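Local coordinates for glycosyl hydrolase family 62 protein (Coprinopsis cinerea, PDB 5B6T) that probably hydrolyses terminal alpha-L-arabinofuranosyl side groups from arabinoxylan, as an alpha-L-arabinofuranosidase of glycoside hydrolase family 62, at residues V199-H212 and R224-L238. Sequence-based numbering, arbitrary orientation.
Sequences VYRIDGSNEYLLLH and RSWTSTSIAGPWRAL
Tyr208, Leu210 and His212 pair with Ser228, Trp226 and Arg224 in an antiparallel beta hairpin, part of one blade of the five-bladed beta-propeller characteristic of family 62. Six backbone hydrogen bonds join the strands; those from Leu210 N to Trp226 O and Arg224 N to His212 O are nearly straight (170° and 171°). On the face bearing these side chains, Leu210 CB sits over one face of the Trp235 six-membered ring, 3.7 Å from the centroid, while Ser228 CB and Gly233 CA lie against the opposite face, toward its rim. With CG anti to the backbone N (chi1 170°), the Leu210 side chain runs side by side with that of Trp226, CD2 3.7 Å from Trp226 CE3. Met185 of strand 182-186, in the neighbouring blade, touches Leu210 and both tryptophans. Farther along, Ile231 CG1 rests on one face of the Tyr208 ring in a CH-pi contact, 3.5 Å from its centroid, while Tyr208 CB touches Trp235 CH2. Replacing Tyr208 by an alanine would probably open a gap under Ile231 CG1 and CD1. On the other face of the sheet, Leu209 CD1 meets Leu238 CD2 at 4.0 Å. At the solvent-facing end, one water donates to Thr229 O at 2.7 Å and, more weakly, to Asn206 O.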
loop_
_atom_site.group_PDB
_atom_site.type_symbol
_atom_site.label_atom_id
_atom_site.label_comp_id
_atom_site.label_asym_id
_atom_site.label_seq_id
_atom_site.Cartn_x
_atom_site.Cartn_y
_atom_site.Cartn_z
ATOM N N VAL A 199 -2.096 -7.227 1.925
ATOM C CA VAL A 199 -2.702 -8.538 2.122
ATOM C C VAL A 199 -3.646 -8.845 0.954
ATOM O O VAL A 199 -4.539 -8.078 0.658
ATOM C CB VAL A 199 -3.436 -8.666 3.466
ATOM C CG1 VAL A 199 -3.787 -10.132 3.722
ATOM C CG2 VAL A 199 -2.571 -8.111 4.571
ATOM N N TYR A 200 -3.383 -9.983 0.279
ATOM C CA TYR A 200 -4.125 -10.367 -0.923
ATOM C C TYR A 200 -4.616 -11.804 -0.887
ATOM O O TYR A 200 -3.969 -12.657 -0.279
ATOM C CB TYR A 200 -3.237 -10.249 -2.136
ATOM C CG TYR A 200 -2.719 -8.858 -2.420
ATOM C CD1 TYR A 200 -3.551 -7.881 -2.933
ATOM C CD2 TYR A 200 -1.394 -8.536 -2.186
ATOM C CE1 TYR A 200 -3.081 -6.612 -3.229
ATOM C CE2 TYR A 200 -0.902 -7.286 -2.494
ATOM C CZ TYR A 200 -1.766 -6.306 -2.999
ATOM O OH TYR A 200 -1.257 -5.054 -3.295
ATOM N N ARG A 201 -5.758 -12.049 -1.533
ATOM C CA ARG A 201 -6.187 -13.424 -1.854
ATOM C C ARG A 201 -5.427 -13.877 -3.084
ATOM O O ARG A 201 -5.340 -13.149 -4.080
ATOM C CB ARG A 201 -7.679 -13.464 -2.121
ATOM C CG ARG A 201 -8.206 -14.782 -2.664
ATOM C CD ARG A 201 -7.992 -15.935 -1.697
ATOM N NE ARG A 201 -8.350 -17.208 -2.317
ATOM C CZ ARG A 201 -9.601 -17.627 -2.518
ATOM N NH1 ARG A 201 -10.641 -16.889 -2.143
ATOM N NH2 ARG A 201 -9.814 -18.807 -3.114
ATOM N N ILE A 202 -4.873 -15.083 -3.041
ATOM C CA ILE A 202 -4.125 -15.629 -4.195
ATOM C C ILE A 202 -5.107 -16.431 -5.035
ATOM O O ILE A 202 -5.522 -17.514 -4.617
ATOM C CB ILE A 202 -2.930 -16.501 -3.760
ATOM C CG1 ILE A 202 -1.984 -15.723 -2.848
ATOM C CG2 ILE A 202 -2.173 -17.007 -4.977
ATOM C CD1 ILE A 202 -0.959 -16.582 -2.110
ATOM N N ASP A 203 -5.450 -15.912 -6.222
ATOM C CA ASP A 203 -6.371 -16.631 -7.115
ATOM C C ASP A 203 -5.900 -18.050 -7.408
ATOM O O ASP A 203 -4.696 -18.288 -7.555
ATOM C CB ASP A 203 -6.539 -15.914 -8.450
ATOM C CG ASP A 203 -7.415 -14.677 -8.366
ATOM O OD1 ASP A 203 -8.178 -14.534 -7.384
ATOM O OD2 ASP A 203 -7.348 -13.895 -9.333
ATOM N N GLY A 204 -6.865 -18.978 -7.458
ATOM C CA GLY A 204 -6.609 -20.385 -7.776
ATOM C C GLY A 204 -6.109 -21.236 -6.607
ATOM O O GLY A 204 -5.784 -22.405 -6.796
ATOM N N SER A 205 -6.035 -20.649 -5.416
ATOM C CA SER A 205 -5.577 -21.329 -4.215
ATOM C C SER A 205 -6.520 -20.930 -3.096
ATOM O O SER A 205 -7.278 -19.976 -3.219
ATOM C CB SER A 205 -4.163 -20.857 -3.862
ATOM O OG SER A 205 -4.241 -19.540 -3.298
ATOM N N ASN A 206 -6.456 -21.643 -1.985
ATOM C CA ASN A 206 -7.155 -21.253 -0.776
ATOM C C ASN A 206 -6.142 -20.616 0.157
ATOM O O ASN A 206 -6.027 -20.980 1.322
ATOM C CB ASN A 206 -7.832 -22.456 -0.111
ATOM C CG ASN A 206 -8.973 -23.026 -0.950
ATOM O OD1 ASN A 206 -9.042 -24.245 -1.183
ATOM N ND2 ASN A 206 -9.866 -22.162 -1.407
ATOM N N GLU A 207 -5.383 -19.681 -0.387
ATOM C CA GLU A 207 -4.320 -19.022 0.373
ATOM C C GLU A 207 -4.338 -17.515 0.189
ATOM O O GLU A 207 -4.836 -16.990 -0.817
ATOM C CB GLU A 207 -2.957 -19.511 -0.067
ATOM C CG GLU A 207 -2.590 -20.895 0.426
ATOM C CD GLU A 207 -1.261 -21.311 -0.156
ATOM O OE1 GLU A 207 -1.185 -21.392 -1.405
ATOM O OE2 GLU A 207 -0.296 -21.510 0.612
ATOM N N TYR A 208 -3.686 -16.857 1.145
ATOM C CA TYR A 208 -3.486 -15.417 1.183
ATOM C C TYR A 208 -2.001 -15.102 1.234
ATOM O O TYR A 208 -1.193 -15.897 1.746
ATOM C CB TYR A 208 -4.210 -14.819 2.389
ATOM C CG TYR A 208 -5.701 -15.053 2.295
ATOM C CD1 TYR A 208 -6.254 -16.239 2.745
ATOM C CD2 TYR A 208 -6.549 -14.126 1.686
ATOM C CE1 TYR A 208 -7.609 -16.495 2.634
ATOM C CE2 TYR A 208 -7.909 -14.372 1.559
ATOM C CZ TYR A 208 -8.431 -15.566 2.026
ATOM O OH TYR A 208 -9.777 -15.833 1.896
ATOM N N LEU A 209 -1.655 -13.945 0.695
ATOM C CA LEU A 209 -0.274 -13.415 0.665
ATOM C C LEU A 209 -0.193 -12.158 1.553
ATOM O O LEU A 209 -0.980 -11.248 1.385
ATOM C CB LEU A 209 0.091 -13.046 -0.763
ATOM C CG LEU A 209 1.468 -12.433 -0.994
ATOM C CD1 LEU A 209 2.620 -13.371 -0.661
ATOM C CD2 LEU A 209 1.591 -11.945 -2.423
ATOM N N LEU A 210 0.777 -12.138 2.477
ATOM C CA LEU A 210 1.105 -10.941 3.276
ATOM C C LEU A 210 2.472 -10.420 2.830
ATOM O O LEU A 210 3.442 -11.173 2.801
ATOM C CB LEU A 210 1.197 -11.305 4.762
ATOM C CG LEU A 210 1.766 -10.243 5.706
ATOM C CD1 LEU A 210 0.867 -9.028 5.794
ATOM C CD2 LEU A 210 1.971 -10.868 7.088
ATOM N N LEU A 211 2.527 -9.137 2.462
ATOM C CA LEU A 211 3.774 -8.425 2.229
ATOM C C LEU A 211 3.918 -7.391 3.311
ATOM O O LEU A 211 2.932 -6.857 3.803
ATOM C CB LEU A 211 3.764 -7.697 0.872
ATOM C CG LEU A 211 3.338 -8.546 -0.326
ATOM C CD1 LEU A 211 3.266 -7.707 -1.602
ATOM C CD2 LEU A 211 4.231 -9.787 -0.498
ATOM N N HIS A 212 5.151 -7.098 3.703
ATOM C CA HIS A 212 5.344 -6.080 4.739
ATOM C C HIS A 212 6.736 -5.482 4.533
ATOM O O HIS A 212 7.681 -6.212 4.255
ATOM C CB HIS A 212 5.236 -6.738 6.137
ATOM C CG HIS A 212 4.894 -5.820 7.248
ATOM N ND1 HIS A 212 5.751 -4.853 7.740
ATOM C CD2 HIS A 212 3.779 -5.753 8.014
ATOM C CE1 HIS A 212 5.156 -4.210 8.730
ATOM N NE2 HIS A 212 3.977 -4.756 8.935
ATOM N N ARG A 224 9.282 -8.252 2.831
ATOM C CA ARG A 224 9.170 -9.646 3.235
ATOM C C ARG A 224 7.809 -10.167 2.878
ATOM O O ARG A 224 6.871 -9.394 2.727
ATOM C CB ARG A 224 9.419 -9.770 4.739
ATOM C CG ARG A 224 10.806 -9.272 5.152
ATOM C CD ARG A 224 11.029 -9.267 6.647
ATOM N NE ARG A 224 11.080 -10.609 7.221
ATOM C CZ ARG A 224 10.720 -10.918 8.473
ATOM N NH1 ARG A 224 10.292 -9.971 9.314
ATOM N NH2 ARG A 224 10.791 -12.174 8.891
ATOM N N SER A 225 7.691 -11.492 2.763
ATOM C CA SER A 225 6.426 -12.119 2.376
ATOM C C SER A 225 6.169 -13.402 3.138
ATOM O O SER A 225 7.109 -14.140 3.498
ATOM C CB SER A 225 6.408 -12.418 0.876
ATOM O OG SER A 225 7.509 -13.250 0.479
ATOM N N TRP A 226 4.874 -13.656 3.325
ATOM C CA TRP A 226 4.356 -14.832 4.020
ATOM C C TRP A 226 3.090 -15.268 3.331
ATOM O O TRP A 226 2.434 -14.470 2.650
ATOM C CB TRP A 226 3.989 -14.504 5.474
ATOM C CG TRP A 226 5.066 -14.041 6.365
ATOM C CD1 TRP A 226 5.715 -14.784 7.314
ATOM C CD2 TRP A 226 5.607 -12.722 6.474
ATOM N NE1 TRP A 226 6.614 -14.027 7.997
ATOM C CE2 TRP A 226 6.588 -12.756 7.492
ATOM C CE3 TRP A 226 5.371 -11.513 5.813
ATOM C CZ2 TRP A 226 7.338 -11.627 7.852
ATOM C CZ3 TRP A 226 6.112 -10.404 6.192
ATOM C CH2 TRP A 226 7.051 -10.470 7.203
ATOM N N THR A 227 2.696 -16.518 3.573
ATOM C CA THR A 227 1.369 -16.993 3.138
ATOM C C THR A 227 0.634 -17.691 4.264
ATOM O O THR A 227 1.250 -18.137 5.250
ATOM C CB THR A 227 1.443 -17.977 1.955
ATOM O OG1 THR A 227 2.185 -19.144 2.368
ATOM C CG2 THR A 227 2.135 -17.337 0.752
ATOM N N SER A 228 -0.681 -17.804 4.102
ATOM C CA SER A 228 -1.541 -18.436 5.083
ATOM C C SER A 228 -2.804 -18.934 4.411
ATOM O O SER A 228 -3.217 -18.401 3.384
ATOM C CB SER A 228 -1.953 -17.473 6.190
ATOM O OG SER A 228 -2.774 -18.103 7.178
ATOM N N THR A 229 -3.451 -19.938 4.990
ATOM C CA THR A 229 -4.769 -20.334 4.502
ATOM C C THR A 229 -5.870 -19.392 4.990
ATOM O O THR A 229 -7.000 -19.478 4.520
ATOM C CB THR A 229 -5.120 -21.774 4.939
ATOM O OG1 THR A 229 -5.108 -21.860 6.342
ATOM C CG2 THR A 229 -4.126 -22.704 4.401
ATOM N N SER A 230 -5.590 -18.533 5.966
ATOM C CA SER A 230 -6.588 -17.579 6.459
ATOM C C SER A 230 -6.016 -16.175 6.540
ATOM O O SER A 230 -4.836 -15.967 6.840
ATOM C CB SER A 230 -7.018 -17.994 7.867
ATOM O OG SER A 230 -7.883 -17.041 8.472
ATOM N N ILE A 231 -6.884 -15.200 6.357
ATOM C CA ILE A 231 -6.508 -13.810 6.572
ATOM C C ILE A 231 -6.067 -13.596 8.032
ATOM O O ILE A 231 -5.222 -12.730 8.311
ATOM C CB ILE A 231 -7.673 -12.865 6.170
ATOM C CG1 ILE A 231 -8.011 -13.001 4.666
ATOM C CG2 ILE A 231 -7.315 -11.428 6.526
ATOM C CD1 ILE A 231 -9.353 -12.412 4.258
ATOM N N ALA A 232 -6.630 -14.369 8.955
ATOM C CA ALA A 232 -6.289 -14.294 10.372
ATOM C C ALA A 232 -5.004 -15.026 10.743
ATOM O O ALA A 232 -4.615 -15.019 11.904
ATOM C CB ALA A 232 -7.446 -14.820 11.213
ATOM N N GLY A 233 -4.306 -15.606 9.768
ATOM C CA GLY A 233 -3.066 -16.308 10.038
ATOM C C GLY A 233 -3.365 -17.719 10.505
ATOM O O GLY A 233 -4.494 -18.195 10.400
ATOM N N PRO A 234 -2.342 -18.433 10.993
ATOM C CA PRO A 234 -0.963 -18.048 11.199
ATOM C C PRO A 234 -0.230 -17.886 9.855
ATOM O O PRO A 234 -0.568 -18.546 8.876
ATOM C CB PRO A 234 -0.412 -19.236 12.001
ATOM C CG PRO A 234 -1.165 -20.404 11.492
ATOM C CD PRO A 234 -2.536 -19.892 11.111
ATOM N N TRP A 235 0.765 -17.017 9.836
ATOM C CA TRP A 235 1.530 -16.715 8.625
ATOM C C TRP A 235 2.808 -17.533 8.573
ATOM O O TRP A 235 3.548 -17.600 9.561
ATOM C CB TRP A 235 1.867 -15.202 8.589
ATOM C CG TRP A 235 0.623 -14.390 8.432
ATOM C CD1 TRP A 235 -0.088 -13.748 9.414
ATOM C CD2 TRP A 235 -0.115 -14.194 7.216
ATOM N NE1 TRP A 235 -1.205 -13.168 8.875
ATOM C CE2 TRP A 235 -1.240 -13.406 7.523
ATOM C CE3 TRP A 235 0.073 -14.603 5.908
ATOM C CZ2 TRP A 235 -2.187 -13.054 6.559
ATOM C CZ3 TRP A 235 -0.837 -14.235 4.940
ATOM C CH2 TRP A 235 -1.964 -13.465 5.262
ATOM N N ARG A 236 3.084 -18.141 7.416
ATOM C CA ARG A 236 4.309 -18.895 7.236
ATOM C C ARG A 236 5.209 -18.159 6.262
ATOM O O ARG A 236 4.741 -17.678 5.236
ATOM C CB ARG A 236 3.995 -20.268 6.686
ATOM C CG ARG A 236 5.220 -21.156 6.638
ATOM C CD ARG A 236 4.852 -22.578 6.231
ATOM N NE ARG A 236 4.397 -22.692 4.867
ATOM C CZ ARG A 236 3.885 -23.810 4.338
ATOM N NH1 ARG A 236 3.509 -23.796 3.074
ATOM N NH2 ARG A 236 3.738 -24.908 5.071
ATOM N N ALA A 237 6.496 -18.077 6.571
ATOM C CA ALA A 237 7.446 -17.384 5.693
ATOM C C ALA A 237 7.355 -17.910 4.272
ATOM O O ALA A 237 7.201 -19.124 4.057
ATOM C CB ALA A 237 8.891 -17.526 6.217
ATOM N N LEU A 238 7.413 -17.003 3.296
ATOM C CA LEU A 238 7.515 -17.358 1.904
ATOM C C LEU A 238 8.917 -16.916 1.519
ATOM O O LEU A 238 9.885 -17.704 1.687
ATOM C CB LEU A 238 6.397 -16.710 1.077
ATOM C CG LEU A 238 6.368 -17.089 -0.409
ATOM C CD1 LEU A 238 5.978 -18.560 -0.565
ATOM C CD2 LEU A 238 5.434 -16.188 -1.182
HETATM O O HOH W 1 -8.737 -20.219 2.629
HETATM O O HOH W 2 2.910 -21.553 0.842
#